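Local atomic coordinates of WbbM protein (Klebsiella pneumoniae, PDB entry 6U4B), a protein that is a trimeric bifunctional glycosyltransferase that polymerises an O-antigen and binds magnesium, probably transferring sugars through two different glycosyltransferase modules in one chain. Residues A[36-41]-A[363-368]; A[80-85]-A[252-257]; A[474-479]-A[524-529]. One frame throughout, in Å; residues are numbered along the deposited sequence.

Interaction 1. Residues A[36-41]-A[363-368]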
loop_
_atom_site.group_PDB
_atom_site.type_symbol
_atom_site.label_atom_id
_atom_site.label_comp_id
_atom_site.label_asym_id
_atom_site.label_seq_id
_atom_site.Cartn_x
_atom_site.Cartn_y
_atom_site.Cartn_z
ATOM N N HIS A 36 -23.760 -31.575 -1.158
ATOM C CA HIS A 36 -22.545 -30.951 -1.662
ATOM C C HIS A 36 -22.829 -29.733 -2.529
ATOM O O HIS A 36 -21.884 -29.072 -2.979
ATOM C CB HIS A 36 -21.708 -31.967 -2.453
ATOM C CG HIS A 36 -22.304 -32.348 -3.772
ATOM N ND1 HIS A 36 -23.339 -33.250 -3.892
ATOM C CD2 HIS A 36 -22.006 -31.947 -5.031
ATOM C CE1 HIS A 36 -23.654 -33.387 -5.168
ATOM N NE2 HIS A 36 -22.860 -32.607 -5.880
ATOM N N LYS A 37 -24.095 -29.424 -2.780
ATOM C CA LYS A 37 -24.481 -28.247 -3.546
ATOM C C LYS A 37 -25.874 -27.842 -3.089
ATOM O O LYS A 37 -26.534 -28.586 -2.358
ATOM C CB LYS A 37 -24.453 -28.525 -5.054
ATOM C CG LYS A 37 -25.417 -29.594 -5.531
ATOM C CD LYS A 37 -25.582 -29.512 -7.042
ATOM C CE LYS A 37 -25.786 -30.884 -7.665
ATOM N NZ LYS A 37 -25.919 -30.786 -9.147
ATOM N N PRO A 38 -26.337 -26.637 -3.481
ATOM C CA PRO A 38 -27.722 -26.256 -3.157
ATOM C C PRO A 38 -28.728 -27.299 -3.618
ATOM O O PRO A 38 -28.843 -27.581 -4.814
ATOM C CB PRO A 38 -27.901 -24.929 -3.903
ATOM C CG PRO A 38 -26.522 -24.352 -3.938
ATOM C CD PRO A 38 -25.594 -25.521 -4.095
ATOM N N SER A 39 -29.449 -27.890 -2.668
ATOM C CA SER A 39 -30.357 -28.986 -2.962
ATOM C C SER A 39 -31.424 -29.049 -1.882
ATOM O O SER A 39 -31.193 -28.646 -0.738
ATOM C CB SER A 39 -29.606 -30.319 -3.062
ATOM O OG SER A 39 -28.714 -30.482 -1.974
ATOM N N ALA A 40 -32.589 -29.576 -2.256
ATOM C CA ALA A 40 -33.771 -29.503 -1.403
ATOM C C ALA A 40 -33.558 -30.227 -0.079
ATOM O O ALA A 40 -32.927 -31.287 -0.020
ATOM C CB ALA A 40 -34.979 -30.093 -2.131
ATOM N N PHE A 41 -34.104 -29.647 0.985
ATOM C CA PHE A 41 -34.015 -30.201 2.329
ATOM C C PHE A 41 -35.342 -30.829 2.727
ATOM O O PHE A 41 -36.413 -30.302 2.409
ATOM C CB PHE A 41 -33.639 -29.118 3.341
ATOM C CG PHE A 41 -32.290 -28.503 3.105
ATOM C CD1 PHE A 41 -32.120 -27.129 3.177
ATOM C CD2 PHE A 41 -31.189 -29.298 2.823
ATOM C CE1 PHE A 41 -30.874 -26.558 2.963
ATOM C CE2 PHE A 41 -29.942 -28.731 2.611
ATOM C CZ PHE A 41 -29.785 -27.360 2.682
ATOM N N ARG A 363 -19.605 -14.504 2.336
ATOM C CA ARG A 363 -20.017 -15.851 1.974
ATOM C C ARG A 363 -20.459 -15.862 0.518
ATOM O O ARG A 363 -20.837 -14.833 -0.047
ATOM C CB ARG A 363 -21.148 -16.359 2.877
ATOM C CG ARG A 363 -20.759 -16.530 4.338
ATOM C CD ARG A 363 -21.968 -16.903 5.182
ATOM N NE ARG A 363 -22.948 -15.819 5.246
ATOM C CZ ARG A 363 -24.193 -15.963 5.689
ATOM N NH1 ARG A 363 -24.625 -17.148 6.103
ATOM N NH2 ARG A 363 -25.013 -14.923 5.716
ATOM N N PHE A 364 -20.399 -17.043 -0.088
ATOM C CA PHE A 364 -20.763 -17.233 -1.484
ATOM C C PHE A 364 -21.932 -18.200 -1.591
ATOM O O PHE A 364 -22.009 -19.182 -0.845
ATOM C CB PHE A 364 -19.585 -17.768 -2.303
ATOM C CG PHE A 364 -18.463 -16.786 -2.462
ATOM C CD1 PHE A 364 -18.499 -15.834 -3.468
ATOM C CD2 PHE A 364 -17.373 -16.814 -1.609
ATOM C CE1 PHE A 364 -17.466 -14.922 -3.617
ATOM C CE2 PHE A 364 -16.335 -15.907 -1.753
ATOM C CZ PHE A 364 -16.382 -14.961 -2.759
ATOM N N PHE A 365 -22.832 -17.920 -2.529
ATOM C CA PHE A 365 -23.930 -18.818 -2.854
ATOM C C PHE A 365 -24.023 -18.942 -4.366
ATOM O O PHE A 365 -23.996 -17.932 -5.077
ATOM C CB PHE A 365 -25.258 -18.315 -2.278
ATOM C CG PHE A 365 -26.414 -19.242 -2.533
ATOM C CD1 PHE A 365 -26.578 -20.390 -1.772
ATOM C CD2 PHE A 365 -27.329 -18.972 -3.537
ATOM C CE1 PHE A 365 -27.638 -21.253 -2.006
ATOM C CE2 PHE A 365 -28.395 -19.832 -3.778
ATOM C CZ PHE A 365 -28.548 -20.973 -3.009
ATOM N N ASP A 366 -24.113 -20.177 -4.853
ATOM C CA ASP A 366 -24.263 -20.426 -6.282
ATOM C C ASP A 366 -25.580 -19.840 -6.775
ATOM O O ASP A 366 -26.654 -20.373 -6.474
ATOM C CB ASP A 366 -24.194 -21.927 -6.575
ATOM C CG ASP A 366 -24.163 -22.237 -8.065
ATOM O OD1 ASP A 366 -23.955 -23.416 -8.419
ATOM O OD2 ASP A 366 -24.326 -21.308 -8.885
ATOM N N VAL A 367 -25.505 -18.749 -7.542
ATOM C CA VAL A 367 -26.709 -18.080 -8.018
ATOM C C VAL A 367 -27.544 -18.989 -8.909
ATOM O O VAL A 367 -28.764 -18.811 -9.007
ATOM C CB VAL A 367 -26.329 -16.772 -8.750
ATOM C CG1 VAL A 367 -25.747 -17.071 -10.127
ATOM C CG2 VAL A 367 -27.529 -15.831 -8.847
ATOM N N ASN A 368 -26.922 -19.989 -9.540
ATOM C CA ASN A 368 -27.617 -20.831 -10.504
ATOM C C ASN A 368 -28.641 -21.758 -9.861
ATOM O O ASN A 368 -29.447 -22.352 -10.584
ATOM C CB ASN A 368 -26.600 -21.643 -11.304
ATOM C CG ASN A 368 -25.664 -20.758 -12.107
ATOM O OD1 ASN A 368 -26.073 -20.144 -13.092
ATOM N ND2 ASN A 368 -24.406 -20.682 -11.685
#
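Pro-38 rests against the outer end of the Phe-365 ring, where the loop that follows strand 29-35 meets the end of strand 360-366. The closest pair is Pro-38 CG with Phe-365 CE1, 3.8 Å apart, and Pro-38 CB reaches both CE1 and CZ of Phe-365 at 4.1 Å. The pyrrolidine comes obliquely to the ring, and the two side chains run past one another in opposite senses. Phe-365 gets there because its CG stands opposite the backbone N (chi1 -177°), which carries the ring tip across to the proline although its CB sets out at an angle to the loop. Asp-366, next along the strand, adds only its methylene: its CB is 4.3 Å from Pro-38 CG.

The carboxylate of Asp-366 is engaged within its own turn. OD2 accepts from the backbone N of Asn-368 at 3.0 Å, an Asx turn, with that donor standing well above the carboxylate plane. ND2 of Asn-368 donates to the syn lone pair of Asp-366 OD2, 2.9 Å away. Two N-H groups thus hold one oxygen and fix the rotation of the carboxylate as the strand passes into the 3-10 segment 367-368. On the loop side, Ser-39 OG donates to Lys-37 O at 2.9 Å, bridging over the proline between them.

Phe-290 packs on both Pro-38 and Phe-365, and Ile-61 also touches the proline. Strand 333-340 pairs with 360-366 and holds it in the sheet. The contact thus joins the DUF4422 region to the glycosyltransferase family 8 region near the centre of the chain. Its chemistry is that of a small buried apolar touch: the polar groups beside it are bonded on their own sides, so the junction itself rests on van der Waals contact.

Interaction 2. Residues A[80-85]-A[252-257]; sequences CELTAH and RVIGHI
Cys-80 and Arg-252 meet where the link into helix 82-91 lies against the first turn of helix 253-272, both in the DUF4422 region. Arg-252 is the N-cap residue of helix 253-272, and Cys-80 lies in the break between helices 76-79 and 82-91, marked by its positive phi (57°).

The tight part is centred on Gly-255. This residue has no side chain, and the Cys-80 backbone passes close over it, with the CA atoms of Cys-80 and Gly-255 5.6 Å apart. On the apolar side, Leu-82 extends its CD1 methyl to 4.2 Å from Gly-255 CA and to 4.2 Å from Ile-254 CG2. Helix 220-240 closes this side, with Leu-230 and Leu-234 on Leu-82 and Leu-237 on Ile-254. Ile-254 also packs on Phe-543 of a second subunit, so the contact borders the interface of the trimer.

The looser side is polar and partly exposed. There the chain of Arg-252 curls along the sulfur, Arg-252 CG lying 3.6 Å from Cys-80 SG, and Arg-252 bends at chi3 (68°) to present NE. One face of the guanidinium is covered by His-256, whose CE1 sits 3.5 Å above its centre. Glu-81 brings a nearby opposite charge, but its OE1 remains 6.1 Å from Arg-252 NH1, and its OE2 bonds to His-102 instead. The sulfur lies at the edge of the guanidinium, near its plane, and accepts the NE hydrogen of Arg-252 at an N-H...S angle of 159°, with NE and Cys-80 SG 3.3 Å apart.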
loop_
_atom_site.group_PDB
_atom_site.type_symbol
_atom_site.label_atom_id
_atom_site.label_comp_id
_atom_site.label_asym_id
_atom_site.label_seq_id
_atom_site.Cartn_x
_atom_site.Cartn_y
_atom_site.Cartn_z
ATOM N N CYS A 80 -15.889 -39.837 1.058
ATOM C CA CYS A 80 -17.284 -39.618 0.632
ATOM C C CYS A 80 -18.109 -39.324 1.888
ATOM O O CYS A 80 -17.641 -38.586 2.769
ATOM C CB CYS A 80 -17.767 -40.794 -0.196
ATOM S SG CYS A 80 -17.085 -40.847 -1.868
ATOM N N GLU A 81 -19.312 -39.894 2.014
ATOM C CA GLU A 81 -20.199 -39.586 3.131
ATOM C C GLU A 81 -19.666 -40.039 4.483
ATOM O O GLU A 81 -20.304 -39.749 5.501
ATOM C CB GLU A 81 -21.573 -40.214 2.905
ATOM C CG GLU A 81 -22.518 -39.369 2.083
ATOM C CD GLU A 81 -22.672 -39.869 0.667
ATOM O OE1 GLU A 81 -21.684 -40.384 0.104
ATOM O OE2 GLU A 81 -23.790 -39.754 0.122
ATOM N N LEU A 82 -18.533 -40.745 4.526
ATOM C CA LEU A 82 -17.930 -41.075 5.815
ATOM C C LEU A 82 -17.559 -39.823 6.601
ATOM O O LEU A 82 -17.518 -39.859 7.837
ATOM C CB LEU A 82 -16.702 -41.957 5.611
ATOM C CG LEU A 82 -16.971 -43.409 5.225
ATOM C CD1 LEU A 82 -15.675 -44.135 4.926
ATOM C CD2 LEU A 82 -17.739 -44.116 6.332
ATOM N N THR A 83 -17.302 -38.706 5.909
ATOM C CA THR A 83 -17.016 -37.451 6.597
ATOM C C THR A 83 -18.217 -36.967 7.400
ATOM O O THR A 83 -18.045 -36.366 8.465
ATOM C CB THR A 83 -16.579 -36.380 5.591
ATOM O OG1 THR A 83 -17.648 -36.109 4.676
ATOM C CG2 THR A 83 -15.375 -36.856 4.805
ATOM N N ALA A 84 -19.434 -37.207 6.907
ATOM C CA ALA A 84 -20.619 -36.908 7.707
ATOM C C ALA A 84 -20.726 -37.867 8.887
ATOM O O ALA A 84 -20.975 -37.446 10.025
ATOM C CB ALA A 84 -21.875 -36.974 6.837
ATOM N N HIS A 85 -20.548 -39.164 8.624
ATOM C CA HIS A 85 -20.493 -40.164 9.685
ATOM C C HIS A 85 -19.483 -39.769 10.757
ATOM O O HIS A 85 -19.807 -39.729 11.950
ATOM C CB HIS A 85 -20.148 -41.527 9.071
ATOM C CG HIS A 85 -20.057 -42.654 10.056
ATOM N ND1 HIS A 85 -19.864 -43.961 9.663
ATOM C CD2 HIS A 85 -20.129 -42.676 11.408
ATOM C CE1 HIS A 85 -19.821 -44.739 10.729
ATOM N NE2 HIS A 85 -19.978 -43.984 11.801
ATOM N N ARG A 252 -12.227 -42.397 -4.454
ATOM C CA ARG A 252 -13.212 -42.778 -3.456
ATOM C C ARG A 252 -12.964 -44.183 -2.876
ATOM O O ARG A 252 -13.910 -44.786 -2.353
ATOM C CB ARG A 252 -14.616 -42.690 -4.063
ATOM C CG ARG A 252 -14.934 -41.339 -4.687
ATOM C CD ARG A 252 -16.061 -41.454 -5.697
ATOM N NE ARG A 252 -17.335 -41.769 -5.064
ATOM C CZ ARG A 252 -18.285 -42.497 -5.641
ATOM N NH1 ARG A 252 -19.423 -42.738 -5.003
ATOM N NH2 ARG A 252 -18.086 -42.993 -6.855
ATOM N N VAL A 253 -11.723 -44.677 -2.948
ATOM C CA VAL A 253 -11.411 -46.040 -2.526
ATOM C C VAL A 253 -11.815 -46.272 -1.077
ATOM O O VAL A 253 -12.330 -47.341 -0.726
ATOM C CB VAL A 253 -9.916 -46.322 -2.747
ATOM C CG1 VAL A 253 -9.085 -45.189 -2.200
ATOM C CG2 VAL A 253 -9.510 -47.644 -2.085
ATOM N N ILE A 254 -11.610 -45.269 -0.219
ATOM C CA ILE A 254 -11.934 -45.419 1.198
ATOM C C ILE A 254 -13.428 -45.652 1.377
ATOM O O ILE A 254 -13.852 -46.571 2.086
ATOM C CB ILE A 254 -11.460 -44.187 1.987
ATOM C CG1 ILE A 254 -9.982 -43.908 1.708
ATOM C CG2 ILE A 254 -11.689 -44.391 3.480
ATOM C CD1 ILE A 254 -9.044 -44.949 2.279
ATOM N N GLY A 255 -14.249 -44.817 0.734
ATOM C CA GLY A 255 -15.689 -44.987 0.838
ATOM C C GLY A 255 -16.162 -46.308 0.264
ATOM O O GLY A 255 -17.044 -46.961 0.828
ATOM N N HIS A 256 -15.582 -46.720 -0.866
ATOM C CA HIS A 256 -15.948 -48.000 -1.466
ATOM C C HIS A 256 -15.598 -49.160 -0.544
ATOM O O HIS A 256 -16.377 -50.112 -0.408
ATOM C CB HIS A 256 -15.256 -48.159 -2.818
ATOM C CG HIS A 256 -15.684 -47.151 -3.838
ATOM N ND1 HIS A 256 -16.978 -46.683 -3.924
ATOM C CD2 HIS A 256 -14.990 -46.520 -4.815
ATOM C CE1 HIS A 256 -17.063 -45.810 -4.912
ATOM N NE2 HIS A 256 -15.870 -45.693 -5.468
ATOM N N ILE A 257 -14.434 -49.097 0.106
ATOM C CA ILE A 257 -14.017 -50.179 0.993
ATOM C C ILE A 257 -14.923 -50.243 2.217
ATOM O O ILE A 257 -15.283 -51.329 2.687
ATOM C CB ILE A 257 -12.535 -50.005 1.377
ATOM C CG1 ILE A 257 -11.642 -50.373 0.191
ATOM C CG2 ILE A 257 -12.186 -50.847 2.593
ATOM C CD1 ILE A 257 -10.157 -50.215 0.458
#

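Interaction 3. Residues A[474-479]-A[524-529]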
loop_
_atom_site.group_PDB
_atom_site.type_symbol
_atom_site.label_atom_id
_atom_site.label_comp_id
_atom_site.label_asym_id
_atom_site.label_seq_id
_atom_site.Cartn_x
_atom_site.Cartn_y
_atom_site.Cartn_z
ATOM N N ALA A 474 -32.216 0.137 -10.277
ATOM C CA ALA A 474 -32.027 -1.104 -9.535
ATOM C C ALA A 474 -30.580 -1.347 -9.116
ATOM O O ALA A 474 -30.273 -2.431 -8.608
ATOM C CB ALA A 474 -32.523 -2.295 -10.362
ATOM N N GLY A 475 -29.691 -0.371 -9.312
ATOM C CA GLY A 475 -28.292 -0.555 -8.963
ATOM C C GLY A 475 -28.020 -0.573 -7.474
ATOM O O GLY A 475 -26.952 -1.028 -7.056
ATOM N N ILE A 476 -28.953 -0.072 -6.667
ATOM C CA ILE A 476 -28.851 -0.171 -5.216
ATOM C C ILE A 476 -30.266 -0.177 -4.647
ATOM O O ILE A 476 -31.070 0.719 -4.929
ATOM C CB ILE A 476 -27.971 0.955 -4.630
ATOM C CG1 ILE A 476 -27.651 0.695 -3.155
ATOM C CG2 ILE A 476 -28.589 2.339 -4.823
ATOM C CD1 ILE A 476 -26.523 1.576 -2.623
ATOM N N ILE A 477 -30.601 -1.219 -3.889
ATOM C CA ILE A 477 -31.960 -1.426 -3.404
ATOM C C ILE A 477 -31.903 -1.916 -1.966
ATOM O O ILE A 477 -31.210 -2.892 -1.666
ATOM C CB ILE A 477 -32.735 -2.446 -4.265
ATOM C CG1 ILE A 477 -32.701 -2.070 -5.747
ATOM C CG2 ILE A 477 -34.171 -2.552 -3.784
ATOM C CD1 ILE A 477 -33.289 -3.130 -6.655
ATOM N N VAL A 478 -32.647 -1.259 -1.083
ATOM C CA VAL A 478 -32.875 -1.769 0.263
ATOM C C VAL A 478 -34.154 -2.596 0.224
ATOM O O VAL A 478 -35.251 -2.054 0.070
ATOM C CB VAL A 478 -32.977 -0.642 1.295
ATOM C CG1 VAL A 478 -33.144 -1.232 2.690
ATOM C CG2 VAL A 478 -31.745 0.250 1.230
ATOM N N PHE A 479 -34.012 -3.909 0.353
ATOM C CA PHE A 479 -35.162 -4.798 0.355
ATOM C C PHE A 479 -35.788 -4.838 1.742
ATOM O O PHE A 479 -35.103 -5.108 2.734
ATOM C CB PHE A 479 -34.754 -6.207 -0.076
ATOM C CG PHE A 479 -34.557 -6.358 -1.558
ATOM C CD1 PHE A 479 -33.418 -5.870 -2.175
ATOM C CD2 PHE A 479 -35.507 -7.001 -2.332
ATOM C CE1 PHE A 479 -33.236 -6.014 -3.537
ATOM C CE2 PHE A 479 -35.330 -7.149 -3.692
ATOM C CZ PHE A 479 -34.194 -6.656 -4.297
ATOM N N GLU A 524 -27.361 10.947 -4.225
ATOM C CA GLU A 524 -25.977 10.710 -3.826
ATOM C C GLU A 524 -25.662 9.226 -3.673
ATOM O O GLU A 524 -24.485 8.851 -3.677
ATOM C CB GLU A 524 -25.668 11.433 -2.511
ATOM C CG GLU A 524 -25.619 12.954 -2.603
ATOM C CD GLU A 524 -26.991 13.590 -2.754
ATOM O OE1 GLU A 524 -27.113 14.563 -3.528
ATOM O OE2 GLU A 524 -27.942 13.115 -2.099
ATOM N N TRP A 525 -26.679 8.378 -3.539
ATOM C CA TRP A 525 -26.481 6.952 -3.324
ATOM C C TRP A 525 -26.421 6.147 -4.616
ATOM O O TRP A 525 -26.269 4.923 -4.557
ATOM C CB TRP A 525 -27.584 6.398 -2.416
ATOM C CG TRP A 525 -27.237 6.500 -0.966
ATOM C CD1 TRP A 525 -27.819 7.307 -0.032
ATOM C CD2 TRP A 525 -26.202 5.781 -0.285
ATOM N NE1 TRP A 525 -27.215 7.128 1.190
ATOM C CE2 TRP A 525 -26.219 6.196 1.060
ATOM C CE3 TRP A 525 -25.263 4.824 -0.685
ATOM C CZ2 TRP A 525 -25.336 5.685 2.011
ATOM C CZ3 TRP A 525 -24.386 4.319 0.259
ATOM C CH2 TRP A 525 -24.429 4.750 1.591
ATOM N N ASN A 526 -26.529 6.797 -5.775
ATOM C CA ASN A 526 -26.433 6.097 -7.050
ATOM C C ASN A 526 -25.980 7.062 -8.140
ATOM O O ASN A 526 -26.752 7.395 -9.044
ATOM C CB ASN A 526 -27.775 5.459 -7.418
ATOM C CG ASN A 526 -27.639 4.372 -8.469
ATOM O OD1 ASN A 526 -26.692 4.362 -9.254
ATOM N ND2 ASN A 526 -28.592 3.448 -8.486
ATOM N N VAL A 527 -24.728 7.502 -8.071
ATOM C CA VAL A 527 -24.213 8.530 -8.967
ATOM C C VAL A 527 -23.570 7.846 -10.169
ATOM O O VAL A 527 -22.561 7.149 -10.034
ATOM C CB VAL A 527 -23.216 9.448 -8.249
ATOM C CG1 VAL A 527 -22.677 10.510 -9.202
ATOM C CG2 VAL A 527 -23.877 10.100 -7.042
ATOM N N TYR A 528 -24.157 8.042 -11.348
ATOM C CA TYR A 528 -23.524 7.580 -12.574
ATOM C C TYR A 528 -22.187 8.283 -12.766
ATOM O O TYR A 528 -22.070 9.496 -12.564
ATOM C CB TYR A 528 -24.418 7.853 -13.784
ATOM C CG TYR A 528 -25.720 7.085 -13.813
ATOM C CD1 TYR A 528 -26.906 7.679 -13.407
ATOM C CD2 TYR A 528 -25.766 5.773 -14.270
ATOM C CE1 TYR A 528 -28.099 6.989 -13.441
ATOM C CE2 TYR A 528 -26.956 5.073 -14.310
ATOM C CZ TYR A 528 -28.119 5.687 -13.894
ATOM O OH TYR A 528 -29.309 4.997 -13.932
ATOM N N HIS A 529 -21.170 7.517 -13.159
ATOM C CA HIS A 529 -19.880 8.122 -13.458
ATOM C C HIS A 529 -19.871 8.842 -14.800
ATOM O O HIS A 529 -18.934 9.601 -15.070
ATOM C CB HIS A 529 -18.773 7.064 -13.418
ATOM C CG HIS A 529 -18.757 6.150 -14.603
ATOM N ND1 HIS A 529 -19.873 5.465 -15.032
ATOM C CD2 HIS A 529 -17.755 5.800 -15.444
ATOM C CE1 HIS A 529 -19.561 4.737 -16.090
ATOM N NE2 HIS A 529 -18.281 4.921 -16.359
HETATM O O HOH W 1 -31.164 2.786 -6.767
#
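Ile-476 packs against Trp-525 and Asn-526 beside the magnesium site of the GT-A-type glycosyltransferase family 8 region, where the chain turns a corner into strand 477-479. The metal is held by Asp-406 and Asp-408, of a DxD motif, and by His-560.

The van der Waals contacts belong to the two branches of Ile-476. CD1 makes the apolar pair, coming obliquely to the indole, 4.0 Å from Trp-525 CE3, the side chains crossing at a slant. The CG2 methyl lies against polar atoms, 3.5 Å from the backbone O of Trp-525 and 3.8 Å from ND2 of Asn-526. A chi1 of -169° sets CG1 of Ile-476 opposite the backbone N and carries CD1 to the indole. Met-558 and Leu-418 pack on both Ile-476 and Trp-525.

The polar contacts run through the Asn-526 amide. ND2 donates to Gln-473 OE1, which also accepts from Gly-475 N, while OD1 is bonded to ND1 of His-560. Asn-526 is therefore a second-shell residue that probably fixes the orientation of the metal-binding imidazole. Between the segments, one water takes a hydrogen from Asn-526 ND2 at 3.2 Å and gives one to Ile-476 O at 2.8 Å.

In the fold
Interactions 1 and 3 are buried and reach the same sheet of the family 8 region, through strands 360-366 and 477-479 respectively, with their centres about 27 Å apart. Interaction 1 links that sheet to the DUF4422 region and lies near the middle of the chain, whereas interaction 3 stays within the one region, next to the metal. Interaction 2, between helical segments of the DUF4422 region, is only partly buried and touches a second subunit through Ile-254; its centre is about 48 Å from that of interaction 3, across the chain's centre. The chemistry follows the place: plain carbon contacts at the junction, a sulfur-guanidinium hydrogen bond near the surface, and isoleucine-indole packing with a water-bridged amide by the metal.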